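Local coordinates for CAS3 Metal dependent phosphohydrolase (Methanocaldococcus jannaschii, PDB 3S4L), which acts as a CRISPR-associated HD-domain nuclease that degrades single-stranded DNA in a magnesium-dependent reaction and also cuts single-stranded RNA, at residues A[59-64]-A[105-110]. Sequence-based numbering, arbitrary orientation.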
loop_
_atom_site.group_PDB
_atom_site.type_symbol
_atom_site.label_atom_id
_atom_site.label_comp_id
_atom_site.label_asym_id
_atom_site.label_seq_id
_atom_site.Cartn_x
_atom_site.Cartn_y
_atom_site.Cartn_z
ATOM N N MET A 59 3.724 -1.864 -10.503
ATOM C CA MET A 59 3.889 -2.968 -9.556
ATOM C C MET A 59 5.007 -2.710 -8.549
ATOM O O MET A 59 4.853 -3.021 -7.366
ATOM C CB MET A 59 4.131 -4.286 -10.287
ATOM C CG MET A 59 2.884 -4.812 -10.989
ATOM S SD MET A 59 1.486 -4.985 -9.833
ATOM C CE MET A 59 2.222 -6.126 -8.670
ATOM N N LYS A 60 6.122 -2.147 -9.017
ATOM C CA LYS A 60 7.235 -1.812 -8.138
ATOM C C LYS A 60 6.822 -0.831 -7.043
ATOM O O LYS A 60 7.371 -0.836 -5.942
ATOM C CB LYS A 60 8.385 -1.185 -8.925
ATOM C CG LYS A 60 9.216 -2.133 -9.783
ATOM C CD LYS A 60 10.348 -1.347 -10.441
ATOM C CE LYS A 60 10.756 -1.924 -11.774
ATOM N NZ LYS A 60 11.658 -0.985 -12.492
ATOM N N ILE A 61 5.878 0.041 -7.354
ATOM C CA ILE A 61 5.457 1.005 -6.354
ATOM C C ILE A 61 4.611 0.330 -5.272
ATOM O O ILE A 61 4.802 0.587 -4.084
ATOM C CB ILE A 61 4.734 2.205 -6.974
ATOM C CG1 ILE A 61 5.723 3.007 -7.800
ATOM C CG2 ILE A 61 4.154 3.084 -5.886
ATOM C CD1 ILE A 61 5.088 4.055 -8.671
ATOM N N LEU A 62 3.708 -0.557 -5.683
ATOM C CA LEU A 62 2.929 -1.346 -4.735
ATOM C C LEU A 62 3.866 -2.159 -3.862
ATOM O O LEU A 62 3.669 -2.298 -2.653
ATOM C CB LEU A 62 2.000 -2.301 -5.477
ATOM C CG LEU A 62 1.015 -1.614 -6.400
ATOM C CD1 LEU A 62 -0.065 -2.615 -6.790
ATOM C CD2 LEU A 62 0.421 -0.396 -5.696
ATOM N N ILE A 63 4.887 -2.712 -4.497
ATOM C CA ILE A 63 5.853 -3.513 -3.792
ATOM C C ILE A 63 6.536 -2.626 -2.765
ATOM O O ILE A 63 6.649 -2.985 -1.596
ATOM C CB ILE A 63 6.863 -4.146 -4.775
ATOM C CG1 ILE A 63 6.178 -5.261 -5.576
ATOM C CG2 ILE A 63 8.084 -4.707 -4.034
ATOM C CD1 ILE A 63 6.897 -5.645 -6.847
ATOM N N LYS A 64 6.963 -1.443 -3.181
ATOM C CA LYS A 64 7.734 -0.616 -2.276
ATOM C C LYS A 64 6.886 0.015 -1.169
ATOM O O LYS A 64 7.370 0.285 -0.076
ATOM C CB LYS A 64 8.488 0.459 -3.062
ATOM C CG LYS A 64 9.605 -0.089 -3.951
ATOM C CD LYS A 64 10.161 0.997 -4.855
ATOM C CE LYS A 64 11.435 0.547 -5.556
ATOM N NZ LYS A 64 11.872 1.568 -6.563
ATOM N N LYS A 105 0.360 11.027 -8.496
ATOM C CA LYS A 105 1.440 11.881 -9.002
ATOM C C LYS A 105 2.155 11.236 -10.194
ATOM O O LYS A 105 2.267 11.828 -11.262
ATOM C CB LYS A 105 2.457 12.180 -7.903
ATOM C CG LYS A 105 3.492 13.201 -8.309
ATOM C CD LYS A 105 2.916 14.597 -8.277
ATOM C CE LYS A 105 3.842 15.596 -8.970
ATOM N NZ LYS A 105 5.284 15.209 -8.870
ATOM N N LYS A 106 2.613 10.006 -10.001
ATOM C CA LYS A 106 3.421 9.308 -10.998
ATOM C C LYS A 106 2.681 9.043 -12.310
ATOM O O LYS A 106 3.272 9.154 -13.382
ATOM C CB LYS A 106 3.984 7.996 -10.420
ATOM C CG LYS A 106 4.730 7.120 -11.432
ATOM C CD LYS A 106 6.140 7.640 -11.720
ATOM C CE LYS A 106 6.434 7.706 -13.228
ATOM N NZ LYS A 106 7.809 8.216 -13.531
ATOM N N PHE A 107 1.397 8.700 -12.239
ATOM C CA PHE A 107 0.677 8.300 -13.444
ATOM C C PHE A 107 -0.489 9.203 -13.872
ATOM O O PHE A 107 -1.032 9.021 -14.961
ATOM C CB PHE A 107 0.157 6.873 -13.307
ATOM C CG PHE A 107 1.231 5.834 -13.116
ATOM C CD1 PHE A 107 1.971 5.363 -14.198
ATOM C CD2 PHE A 107 1.471 5.288 -11.858
ATOM C CE1 PHE A 107 2.946 4.383 -14.023
ATOM C CE2 PHE A 107 2.451 4.304 -11.679
ATOM C CZ PHE A 107 3.182 3.853 -12.761
ATOM N N GLY A 108 -0.887 10.152 -13.026
ATOM C CA GLY A 108 -2.017 11.023 -13.325
ATOM C C GLY A 108 -3.319 10.342 -13.754
ATOM O O GLY A 108 -4.016 10.845 -14.644
ATOM N N ASP A 109 -3.647 9.207 -13.128
ATOM C CA ASP A 109 -4.872 8.444 -13.437
ATOM C C ASP A 109 -5.585 8.046 -12.140
ATOM O O ASP A 109 -5.210 7.067 -11.488
ATOM C CB ASP A 109 -4.538 7.188 -14.281
ATOM C CG ASP A 109 -5.787 6.345 -14.629
ATOM O OD1 ASP A 109 -6.695 6.225 -13.781
ATOM O OD2 ASP A 109 -5.867 5.803 -15.755
ATOM N N LYS A 110 -6.604 8.811 -11.760
ATOM C CA LYS A 110 -7.316 8.565 -10.501
ATOM C C LYS A 110 -7.784 7.113 -10.318
ATOM O O LYS A 110 -7.739 6.587 -9.212
ATOM C CB LYS A 110 -8.510 9.517 -10.331
ATOM C CG LYS A 110 -8.159 10.938 -9.881
ATOM C CD LYS A 110 -9.411 11.819 -9.621
ATOM C CE LYS A 110 -9.830 12.622 -10.862
ATOM N NZ LYS A 110 -10.535 13.925 -10.546
#
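Ile61 meets Lys106 and Phe107 with the last carbon of its longer branch, and this single methyl group makes the whole contact between 59-64 and 105-110. The bond from CA to CB is directed at 105-110, though CB itself does not reach it. CG1 lies beside the backbone N (chi1 -67°) and extends the chain further, with Ile61 CG1 still 5.2 Å from Phe107 CE2. The nearly extended second torsion (169°) then carries CD1 across: it comes to 4.0 Å from Phe107 CE2, obliquely to the ring, and to 4.1 Å from Lys106 CG.

The two receiving side chains are themselves packed together, with Lys106 CG lying 3.6 Å above the plane of the Phe107 ring, displaced toward its rim. This lysine carbon is therefore shared, resting over the ring while also meeting the isoleucine methyl. Beyond CG the lysine chain bends away, taking its ammonium group away from the apolar contact. Leu103, one turn earlier on helix 91-107, also touches Ile61, while Glu57 and Phe58 of helix 52-65 touch the side chain of Phe107.

Just past the aromatic residue, Gly108, the first residue beyond the helix, has a positive phi, and Asp109 OD1 accepts a hydrogen bond from Leu112 N as N-cap of helix 110-121. The Ile61 side chain lies about 12 Å from those of Asp67 and His123. The contact is a sparse surface extension of the helix packing in the mostly helical HD domain, which carries the metal site of Asp67, His91, His123 and His124, occupied here by calcium.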